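Long-range contacts in adenosine kinase (Trypanosoma brucei brucei, PDB 4N09), which probably phosphorylates adenosine to AMP at the expense of ATP, with magnesium as cofactor, in the purine salvage pathway: residues 6-11 with 77-82; 21-26 with 58-63; 133-138 with 294-299. All coordinates share one frame; numbering follows the deposited sequence.

Interaction 1. Residues 6-11 with 77-82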
loop_
_atom_site.group_PDB
_atom_site.type_symbol
_atom_site.label_atom_id
_atom_site.label_comp_id
_atom_site.label_asym_id
_atom_site.label_seq_id
_atom_site.Cartn_x
_atom_site.Cartn_y
_atom_site.Cartn_z
ATOM N N SER A 6 -10.830 -1.508 -22.415
ATOM C CA SER A 6 -11.046 -2.868 -21.871
ATOM C C SER A 6 -11.672 -2.888 -20.491
ATOM O O SER A 6 -11.523 -1.959 -19.702
ATOM C CB SER A 6 -9.741 -3.705 -21.800
ATOM O OG SER A 6 -9.448 -4.300 -23.060
ATOM N N ALA A 7 -12.339 -4.000 -20.220
ATOM C CA ALA A 7 -12.693 -4.339 -18.897
ATOM C C ALA A 7 -11.419 -4.878 -18.237
ATOM O O ALA A 7 -10.619 -5.598 -18.842
ATOM C CB ALA A 7 -13.776 -5.386 -18.842
ATOM N N PRO A 8 -11.223 -4.539 -16.975
ATOM C CA PRO A 8 -9.999 -4.847 -16.256
ATOM C C PRO A 8 -9.954 -6.273 -15.736
ATOM O O PRO A 8 -10.958 -6.854 -15.435
ATOM C CB PRO A 8 -10.048 -3.868 -15.095
ATOM C CG PRO A 8 -11.493 -3.629 -14.876
ATOM C CD PRO A 8 -12.113 -3.641 -16.224
ATOM N N LEU A 9 -8.754 -6.803 -15.639
ATOM C CA LEU A 9 -8.541 -8.083 -15.038
ATOM C C LEU A 9 -8.820 -8.001 -13.531
ATOM O O LEU A 9 -8.590 -6.975 -12.915
ATOM C CB LEU A 9 -7.072 -8.501 -15.270
ATOM C CG LEU A 9 -6.670 -8.617 -16.756
ATOM C CD1 LEU A 9 -5.166 -8.741 -16.884
ATOM C CD2 LEU A 9 -7.384 -9.810 -17.380
ATOM N N ARG A 10 -9.194 -9.114 -12.928
ATOM C CA ARG A 10 -9.438 -9.153 -11.512
ATOM C C ARG A 10 -8.128 -9.010 -10.718
ATOM O O ARG A 10 -7.110 -9.641 -11.016
ATOM C CB ARG A 10 -10.230 -10.418 -11.127
ATOM C CG ARG A 10 -11.704 -10.318 -11.553
ATOM C CD ARG A 10 -12.761 -11.243 -10.953
ATOM N NE ARG A 10 -13.039 -11.177 -9.510
ATOM C CZ ARG A 10 -12.544 -12.023 -8.600
ATOM N NH1 ARG A 10 -11.703 -12.988 -8.942
ATOM N NH2 ARG A 10 -12.850 -11.904 -7.324
ATOM N N VAL A 11 -8.182 -8.176 -9.678
ATOM C CA VAL A 11 -7.031 -7.972 -8.767
ATOM C C VAL A 11 -7.359 -8.317 -7.308
ATOM O O VAL A 11 -8.476 -8.075 -6.800
ATOM C CB VAL A 11 -6.249 -6.661 -8.990
ATOM C CG1 VAL A 11 -6.868 -5.831 -10.070
ATOM C CG2 VAL A 11 -6.080 -5.856 -7.717
ATOM N N TRP A 77 -11.680 3.511 -7.994
ATOM C CA TRP A 77 -12.027 4.858 -8.507
ATOM C C TRP A 77 -11.671 5.074 -9.996
ATOM O O TRP A 77 -12.348 5.812 -10.713
ATOM C CB TRP A 77 -11.329 5.920 -7.661
ATOM C CG TRP A 77 -11.628 7.309 -8.113
ATOM C CD1 TRP A 77 -12.806 7.991 -7.967
ATOM C CD2 TRP A 77 -10.743 8.191 -8.808
ATOM N NE1 TRP A 77 -12.720 9.246 -8.543
ATOM C CE2 TRP A 77 -11.459 9.390 -9.065
ATOM C CE3 TRP A 77 -9.422 8.082 -9.246
ATOM C CZ2 TRP A 77 -10.887 10.471 -9.710
ATOM C CZ3 TRP A 77 -8.856 9.160 -9.914
ATOM C CH2 TRP A 77 -9.581 10.334 -10.130
ATOM N N MET A 78 -10.607 4.436 -10.456
ATOM C CA MET A 78 -10.218 4.521 -11.867
ATOM C C MET A 78 -11.009 3.573 -12.769
ATOM O O MET A 78 -10.835 3.599 -13.974
ATOM C CB MET A 78 -8.742 4.202 -12.016
ATOM C CG MET A 78 -7.805 5.243 -11.452
ATOM S SD MET A 78 -7.757 6.747 -12.423
ATOM C CE MET A 78 -7.084 6.264 -14.023
ATOM N N GLN A 79 -11.850 2.737 -12.193
ATOM C CA GLN A 79 -12.621 1.797 -12.973
ATOM C C GLN A 79 -14.040 1.731 -12.416
ATOM O O GLN A 79 -14.517 0.673 -11.988
ATOM C CB GLN A 79 -11.987 0.400 -12.861
ATOM C CG GLN A 79 -10.539 0.281 -13.327
ATOM C CD GLN A 79 -10.373 0.463 -14.824
ATOM O OE1 GLN A 79 -11.360 0.470 -15.581
ATOM N NE2 GLN A 79 -9.115 0.631 -15.264
ATOM N N GLN A 80 -14.722 2.858 -12.416
ATOM C CA GLN A 80 -16.034 2.936 -11.742
ATOM C C GLN A 80 -17.157 2.149 -12.418
ATOM O O GLN A 80 -18.137 1.770 -11.777
ATOM C CB GLN A 80 -16.435 4.391 -11.548
ATOM C CG GLN A 80 -15.639 5.032 -10.428
ATOM C CD GLN A 80 -15.943 6.504 -10.311
ATOM O OE1 GLN A 80 -17.100 6.886 -10.280
ATOM N NE2 GLN A 80 -14.909 7.333 -10.270
ATOM N N ALA A 81 -16.997 1.889 -13.712
ATOM C CA ALA A 81 -17.935 1.053 -14.437
ATOM C C ALA A 81 -17.891 -0.394 -13.971
ATOM O O ALA A 81 -18.663 -1.224 -14.464
ATOM C CB ALA A 81 -17.659 1.160 -15.931
ATOM N N TYR A 82 -16.978 -0.731 -13.052
ATOM C CA TYR A 82 -16.773 -2.122 -12.684
ATOM C C TYR A 82 -16.807 -2.334 -11.206
ATOM O O TYR A 82 -16.137 -3.244 -10.694
ATOM C CB TYR A 82 -15.474 -2.661 -13.269
ATOM C CG TYR A 82 -15.447 -2.492 -14.749
ATOM C CD1 TYR A 82 -15.942 -3.480 -15.575
ATOM C CD2 TYR A 82 -14.967 -1.311 -15.329
ATOM C CE1 TYR A 82 -15.921 -3.314 -16.940
ATOM C CE2 TYR A 82 -14.977 -1.114 -16.678
ATOM C CZ TYR A 82 -15.455 -2.118 -17.476
ATOM O OH TYR A 82 -15.444 -1.956 -18.832
#
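P8 lays its ring against Y82, and this pairing is the tight part of the contact. P8 CD sits 3.6 Å from the centroid of the Y82 ring and only 2° off the ring normal, which defines a CH-pi contact centred on the face. With its CG beside the backbone N (chi1 -56°), Y82 turns its ring towards P8. Next to it, A7 CB approaches Y82 CE1 obliquely at 3.5 Å, so two consecutive residues bear on the same aromatic side chain. The turn that carries the ring is closed by a backbone bond from Y82 N to Q79 O of 3.0 Å, which brackets the short 3-10 segment 80-81. In the fold, residues 6-11 lead into strand 11-14, while 77-82 follow helix 67-77 and precede strand 87-94; these two strands are parallel neighbours in the nine-stranded sheet of the PfkB-type kinase, so the contact joins the approaches to both. On the buried side the packing is looser: P8 CG passes Q79 OE1 at 4.2 Å, while Q79 NE2 makes a weak hydrogen bond to S310 O in helix 300-312. At the solvent side, where S6 and A7 are exposed, Y82 OH comes no nearer than 4.0 Å to S6 O, too far for a hydrogen bond.

Interaction 2. Residues 21-26 with 58-63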
loop_
_atom_site.group_PDB
_atom_site.type_symbol
_atom_site.label_atom_id
_atom_site.label_comp_id
_atom_site.label_asym_id
_atom_site.label_seq_id
_atom_site.Cartn_x
_atom_site.Cartn_y
_atom_site.Cartn_z
ATOM N N VAL A 21 -7.188 7.851 12.656
ATOM C CA VAL A 21 -7.611 8.827 13.626
ATOM C C VAL A 21 -6.612 9.970 13.575
ATOM O O VAL A 21 -5.469 9.834 13.995
ATOM C CB VAL A 21 -7.636 8.223 15.035
ATOM C CG1 VAL A 21 -8.087 9.268 16.038
ATOM C CG2 VAL A 21 -8.544 6.996 15.081
ATOM N N SER A 22 -7.068 11.091 13.049
ATOM C CA SER A 22 -6.192 12.164 12.620
ATOM C C SER A 22 -6.360 13.514 13.299
ATOM O O SER A 22 -7.498 13.908 13.567
ATOM C CB SER A 22 -6.509 12.397 11.158
ATOM O OG SER A 22 -5.447 13.096 10.592
ATOM N N ALA A 23 -5.249 14.243 13.483
ATOM C CA ALA A 23 -5.282 15.564 14.115
ATOM C C ALA A 23 -4.012 16.360 13.895
ATOM O O ALA A 23 -2.913 15.785 13.754
ATOM C CB ALA A 23 -5.486 15.407 15.594
ATOM N N HIS A 24 -4.166 17.686 13.872
ATOM C CA HIS A 24 -3.023 18.595 13.750
ATOM C C HIS A 24 -2.283 18.734 15.080
ATOM O O HIS A 24 -2.904 18.759 16.134
ATOM C CB HIS A 24 -3.464 19.956 13.257
ATOM C CG HIS A 24 -3.972 19.941 11.866
ATOM N ND1 HIS A 24 -5.278 19.659 11.555
ATOM C CD2 HIS A 24 -3.354 20.188 10.692
ATOM C CE1 HIS A 24 -5.448 19.714 10.244
ATOM N NE2 HIS A 24 -4.294 20.041 9.698
ATOM N N VAL A 25 -0.961 18.885 15.004
ATOM C CA VAL A 25 -0.111 18.621 16.131
ATOM C C VAL A 25 1.198 19.400 15.965
ATOM O O VAL A 25 1.573 19.764 14.889
ATOM C CB VAL A 25 0.065 17.082 16.205
ATOM C CG1 VAL A 25 1.497 16.675 16.376
ATOM C CG2 VAL A 25 -0.830 16.474 17.273
ATOM N N SER A 26 1.851 19.729 17.063
ATOM C CA SER A 26 3.136 20.448 17.028
ATOM C C SER A 26 4.283 19.457 16.929
ATOM O O SER A 26 4.093 18.275 17.187
ATOM C CB SER A 26 3.305 21.281 18.310
ATOM O OG SER A 26 3.407 20.444 19.459
ATOM N N PRO A 58 -9.181 19.011 19.172
ATOM C CA PRO A 58 -10.351 19.491 18.403
ATOM C C PRO A 58 -10.247 19.203 16.919
ATOM O O PRO A 58 -9.173 19.318 16.353
ATOM C CB PRO A 58 -10.351 21.021 18.667
ATOM C CG PRO A 58 -8.922 21.354 18.988
ATOM C CD PRO A 58 -8.332 20.123 19.654
ATOM N N ASN A 59 -11.373 18.863 16.312
ATOM C CA ASN A 59 -11.449 18.527 14.895
ATOM C C ASN A 59 -10.730 17.218 14.550
ATOM O O ASN A 59 -10.310 17.031 13.410
ATOM C CB ASN A 59 -10.925 19.677 14.002
ATOM C CG ASN A 59 -11.531 21.026 14.333
ATOM O OD1 ASN A 59 -10.821 22.026 14.312
ATOM N ND2 ASN A 59 -12.829 21.070 14.640
ATOM N N VAL A 60 -10.548 16.341 15.530
ATOM C CA VAL A 60 -10.077 15.001 15.228
ATOM C C VAL A 60 -11.083 14.276 14.356
ATOM O O VAL A 60 -12.277 14.359 14.568
ATOM C CB VAL A 60 -9.844 14.123 16.436
ATOM C CG1 VAL A 60 -8.650 14.672 17.162
ATOM C CG2 VAL A 60 -11.065 14.067 17.328
ATOM N N ARG A 61 -10.558 13.581 13.361
ATOM C CA ARG A 61 -11.357 12.899 12.372
ATOM C C ARG A 61 -11.138 11.411 12.467
ATOM O O ARG A 61 -10.082 10.958 12.865
ATOM C CB ARG A 61 -10.972 13.401 10.984
ATOM C CG ARG A 61 -11.594 14.742 10.660
ATOM C CD ARG A 61 -10.930 15.493 9.506
ATOM N NE ARG A 61 -10.738 14.796 8.230
ATOM C CZ ARG A 61 -11.694 14.270 7.460
ATOM N NH1 ARG A 61 -12.981 14.252 7.832
ATOM N NH2 ARG A 61 -11.342 13.723 6.296
ATOM N N TYR A 62 -12.148 10.660 12.064
ATOM C CA TYR A 62 -12.109 9.211 12.100
ATOM C C TYR A 62 -12.388 8.708 10.688
ATOM O O TYR A 62 -13.523 8.755 10.219
ATOM C CB TYR A 62 -13.155 8.715 13.080
ATOM C CG TYR A 62 -12.854 9.089 14.508
ATOM C CD1 TYR A 62 -12.127 8.226 15.327
ATOM C CD2 TYR A 62 -13.281 10.306 15.042
ATOM C CE1 TYR A 62 -11.823 8.564 16.633
ATOM C CE2 TYR A 62 -12.992 10.652 16.346
ATOM C CZ TYR A 62 -12.260 9.776 17.136
ATOM O OH TYR A 62 -11.932 10.107 18.435
ATOM N N VAL A 63 -11.349 8.321 9.961
ATOM C CA VAL A 63 -11.488 8.097 8.514
ATOM C C VAL A 63 -10.964 6.718 8.177
ATOM O O VAL A 63 -9.883 6.362 8.609
ATOM C CB VAL A 63 -10.783 9.222 7.695
ATOM C CG1 VAL A 63 -10.771 8.923 6.197
ATOM C CG2 VAL A 63 -11.511 10.543 7.902
#
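V21 and Y62 form an antiparallel non-hydrogen-bonded pair, their CA atoms 4.8 Å apart, and send their side chains to the same surface of the sheet, running alongside one another. From V21 CB the side chain forks. CG1, set anti to the backbone N (chi1 -180°), meets Y62 CE1 at 3.8 Å and has R61 O a little farther off; CG2, anti to the carbonyl carbon, meets Y62 CD1, also at 3.8 Å. The two methyls thus both meet the CD1-CE1 side of the ring. The next pair, S22 with R61, is the hydrogen-bonded one and turns its side chains to the other surface of the sheet. S22 N donates to R61 O over 3.0 Å at an N-H...O angle of 166°, and R61 N returns a bond to S22 O over 3.1 Å at 162°. Beyond it, A23 CB touches V60 CG1 at 3.6 Å, and both residues pack on I54 of helix 50-55. S22 OG turns instead to strand 124-131, with a weak hydrogen bond to V128 O. The pairing joins strand 18-24 to strand 61-64, an outermost strand of the smaller, five-stranded sheet, which corresponds to the lid of ribokinase-type enzymes; strand 18-24 also carries the adenosine-binding D20. Two nearly straight backbone bonds, flanked by apolar contacts, imply that backbone geometry sets the register here, while the side chains add hydrophobic cover on the surface bearing V21 and Y62.

Interaction 3. Residues 133-138 with 294-299. With ADN (adenosine), chain E; ADP (adenosine-5'-diphosphate), chain F.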
loop_
_atom_site.group_PDB
_atom_site.type_symbol
_atom_site.label_atom_id
_atom_site.label_comp_id
_atom_site.label_asym_id
_atom_site.label_seq_id
_atom_site.Cartn_x
_atom_site.Cartn_y
_atom_site.Cartn_z
ATOM N N LYS A 133 2.117 19.747 5.967
ATOM C CA LYS A 133 1.738 18.810 4.894
ATOM C C LYS A 133 2.090 17.348 5.201
ATOM O O LYS A 133 1.586 16.437 4.521
ATOM C CB LYS A 133 2.451 19.214 3.604
ATOM C CG LYS A 133 2.281 20.668 3.231
ATOM C CD LYS A 133 2.894 20.953 1.883
ATOM C CE LYS A 133 2.687 22.410 1.516
ATOM N NZ LYS A 133 2.935 22.669 0.074
ATOM N N GLU A 134 2.977 17.161 6.193
ATOM C CA GLU A 134 3.543 15.853 6.576
ATOM C C GLU A 134 2.670 15.175 7.609
ATOM O O GLU A 134 2.147 15.839 8.483
ATOM C CB GLU A 134 4.980 16.012 7.102
ATOM C CG GLU A 134 5.935 16.393 5.972
ATOM C CD GLU A 134 7.358 15.910 6.209
ATOM O OE1 GLU A 134 8.220 16.724 6.608
ATOM O OE2 GLU A 134 7.633 14.709 5.982
ATOM N N ARG A 135 2.499 13.859 7.463
ATOM C CA ARG A 135 1.800 13.025 8.458
ATOM C C ARG A 135 2.782 12.024 9.063
ATOM O O ARG A 135 3.667 11.501 8.400
ATOM C CB ARG A 135 0.575 12.247 7.882
ATOM C CG ARG A 135 -0.797 12.947 7.934
ATOM C CD ARG A 135 -0.958 13.991 6.850
ATOM N NE ARG A 135 -2.380 14.335 6.672
ATOM C CZ ARG A 135 -2.879 15.478 6.176
ATOM N NH1 ARG A 135 -2.078 16.488 5.808
ATOM N NH2 ARG A 135 -4.216 15.619 6.069
ATOM N N THR A 136 2.584 11.736 10.324
ATOM C CA THR A 136 3.428 10.808 11.034
ATOM C C THR A 136 2.504 9.765 11.636
ATOM O O THR A 136 1.511 10.106 12.286
ATOM C CB THR A 136 4.215 11.562 12.126
ATOM O OG1 THR A 136 5.069 12.553 11.535
ATOM C CG2 THR A 136 5.039 10.595 12.975
ATOM N N LEU A 137 2.807 8.496 11.406
ATOM C CA LEU A 137 1.817 7.432 11.597
ATOM C C LEU A 137 2.166 6.447 12.673
ATOM O O LEU A 137 3.283 5.964 12.739
ATOM C CB LEU A 137 1.640 6.657 10.285
ATOM C CG LEU A 137 1.431 7.548 9.060
ATOM C CD1 LEU A 137 1.243 6.728 7.796
ATOM C CD2 LEU A 137 0.238 8.480 9.251
ATOM N N VAL A 138 1.192 6.114 13.502
ATOM C CA VAL A 138 1.413 5.105 14.528
ATOM C C VAL A 138 0.294 4.086 14.449
ATOM O O VAL A 138 -0.856 4.406 14.731
ATOM C CB VAL A 138 1.472 5.727 15.938
ATOM C CG1 VAL A 138 1.670 4.656 16.994
ATOM C CG2 VAL A 138 2.605 6.743 16.018
ATOM N N VAL A 294 -0.211 21.453 -3.360
ATOM C CA VAL A 294 0.061 20.236 -2.629
ATOM C C VAL A 294 -0.183 20.451 -1.129
ATOM O O VAL A 294 0.592 21.119 -0.461
ATOM C CB VAL A 294 1.501 19.786 -2.834
ATOM C CG1 VAL A 294 1.782 18.548 -1.997
ATOM C CG2 VAL A 294 1.784 19.488 -4.296
ATOM N N ILE A 295 -1.206 19.778 -0.630
ATOM C CA ILE A 295 -1.812 19.953 0.666
ATOM C C ILE A 295 -1.585 18.778 1.645
ATOM O O ILE A 295 -1.639 18.948 2.863
ATOM C CB ILE A 295 -3.336 20.092 0.369
ATOM C CG1 ILE A 295 -3.577 21.426 -0.310
ATOM C CG2 ILE A 295 -4.218 20.006 1.589
ATOM C CD1 ILE A 295 -4.920 21.563 -0.994
ATOM N N ASP A 296 -1.331 17.594 1.109
ATOM C CA ASP A 296 -1.310 16.369 1.886
ATOM C C ASP A 296 -0.435 15.321 1.191
ATOM O O ASP A 296 -0.837 14.748 0.176
ATOM C CB ASP A 296 -2.763 15.903 2.021
ATOM C CG ASP A 296 -2.922 14.626 2.860
ATOM O OD1 ASP A 296 -1.985 14.293 3.605
ATOM O OD2 ASP A 296 -4.009 13.981 2.799
ATOM N N MET A 297 0.781 15.145 1.711
ATOM C CA MET A 297 1.767 14.201 1.178
ATOM C C MET A 297 1.394 12.760 1.495
ATOM O O MET A 297 1.935 11.825 0.932
ATOM C CB MET A 297 3.136 14.457 1.819
ATOM C CG MET A 297 3.801 15.763 1.441
ATOM S SD MET A 297 3.866 15.904 -0.356
ATOM C CE MET A 297 4.990 14.550 -0.800
ATOM N N ASN A 298 0.517 12.587 2.459
ATOM C CA ASN A 298 0.245 11.281 2.980
ATOM C C ASN A 298 -0.588 10.451 2.060
ATOM O O ASN A 298 -1.572 10.944 1.506
ATOM C CB ASN A 298 -0.504 11.424 4.283
ATOM C CG ASN A 298 -0.654 10.113 5.002
ATOM O OD1 ASN A 298 0.353 9.488 5.377
ATOM N ND2 ASN A 298 -1.889 9.682 5.197
ATOM N N GLY A 299 -0.173 9.195 1.895
ATOM C CA GLY A 299 -0.852 8.298 0.997
ATOM C C GLY A 299 -0.529 8.499 -0.471
ATOM O O GLY A 299 -1.114 7.845 -1.310
HETATM O "O5'" ADN E . -0.259 5.498 3.383
HETATM C "C5'" ADN E . -0.709 5.876 4.684
HETATM C "C4'" ADN E . -1.599 4.798 5.245
HETATM O "O4'" ADN E . -0.779 3.856 5.909
HETATM C "C3'" ADN E . -2.575 5.255 6.296
HETATM O "O3'" ADN E . -3.826 5.290 5.632
HETATM C "C2'" ADN E . -2.525 4.193 7.390
HETATM O "O2'" ADN E . -3.802 3.636 7.812
HETATM C "C1'" ADN E . -1.666 3.129 6.743
HETATM N N9 ADN E . -0.796 2.339 7.607
HETATM C C8 ADN E . 0.173 2.826 8.400
HETATM N N7 ADN E . 0.854 1.849 9.043
HETATM C C5 ADN E . 0.276 0.722 8.602
HETATM C C6 ADN E . 0.497 -0.682 8.878
HETATM N N6 ADN E . 1.465 -1.049 9.722
HETATM N N1 ADN E . -0.298 -1.537 8.226
HETATM C C2 ADN E . -1.262 -1.147 7.353
HETATM N N3 ADN E . -1.523 0.125 7.057
HETATM C C4 ADN E . -0.786 1.048 7.645
HETATM P PB ADP F . 5.361 8.123 -0.720
HETATM O O1B ADP F . 5.620 6.613 -0.580
HETATM O O2B ADP F . 3.943 8.594 -0.395
HETATM O O3B ADP F . 6.396 9.042 -0.081
HETATM P PA ADP F . 6.329 9.473 -3.050
HETATM O O1A ADP F . 6.401 10.612 -2.032
HETATM O O2A ADP F . 7.586 8.979 -3.767
HETATM O O3A ADP F . 5.572 8.250 -2.328
HETATM O "O5'" ADP F . 5.275 9.950 -4.178
HETATM C "C5'" ADP F . 4.515 9.058 -4.960
HETATM C "C4'" ADP F . 4.151 9.848 -6.169
HETATM O "O4'" ADP F . 3.298 10.905 -5.763
HETATM C "C3'" ADP F . 5.356 10.480 -6.858
HETATM O "O3'" ADP F . 5.994 9.584 -7.779
HETATM C "C2'" ADP F . 4.691 11.666 -7.505
HETATM O "O2'" ADP F . 4.044 11.258 -8.677
HETATM C "C1'" ADP F . 3.595 12.061 -6.546
HETATM N N9 ADP F . 4.068 13.158 -5.649
HETATM C C8 ADP F . 4.484 12.983 -4.386
HETATM N N7 ADP F . 4.838 14.165 -3.852
HETATM C C5 ADP F . 4.644 15.112 -4.770
HETATM C C6 ADP F . 4.814 16.567 -4.835
HETATM N N6 ADP F . 5.266 17.233 -3.756
HETATM N N1 ADP F . 4.515 17.209 -5.989
HETATM C C2 ADP F . 4.057 16.545 -7.057
HETATM N N3 ADP F . 3.872 15.223 -7.032
HETATM C C4 ADP F . 4.142 14.459 -5.950
#
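D296 holds its CG anti to the backbone N (chi1 -178°) and R135 bends at chi2 (78°), which brings the carboxylate over a face of the guanidinium. The two planes are 24° apart, and D296 CG lies 3.4 Å above the guanidinium plane, over its centre. D296 OD1 is 3.1 Å from R135 NE yet well out of the plane, so this salt bridge is electrostatic, with no N-H aimed at the oxygen. The stronger polar partner of R135 is D336, whose OD1 forms a salt bridge with NH2, while D296 OD2 accepts from G337 N. Within its own segment, D296 OD1 also receives N298 N, forming an Asx turn that shapes the chain just before helix 300-312. This is the opening of the DxxGAGD signature of PfkB kinases, which here runs from D296 to D302, the predicted proton acceptor; the start of the helix belongs to the anion hole of this family. N298 lies across R135, with N298 CB 3.7 Å from R135 CD, and its OD1 is 3.8 Å from L137 CD1. That same leucine methyl reaches adenosine C5', also at 3.8 Å, so strand 134-140 contributes to the nucleoside pocket. At the other end of the contact, M297 N donates to K133 O over 3.2 Å, and the extended K133 chain carries NZ into a 2.9 Å hydrogen bond with V294 O. V294 turns its methyls to the ADP adenine, and M297, bent at chi2 and chi3, brings its CE methyl to N7 of the same base, with the sulfur behind it.

Overall arrangement
Interactions 2 and 3 both reach the five-stranded sheet, in which strands 18-24 and 134-140 each neighbour strand 124-131; their centres are 12 Å apart and their nearest atoms about 5 Å. Interaction 1 lies at the surface, where the chain enters two adjacent inner strands of the nine-stranded sheet, its centre 33 Å from that of interaction 2 and 28 Å from that of interaction 3. Along the chain, interaction 2 is nested within the loop closed by interaction 1, and interaction 3 opens after both. Interaction 3 connects the small sheet with the loop leading into helix 300-312 and touches both ligands, whereas interaction 2 pairs strand 18-24 with the outermost strand 61-64 and interaction 1 is surface packing away from the active site.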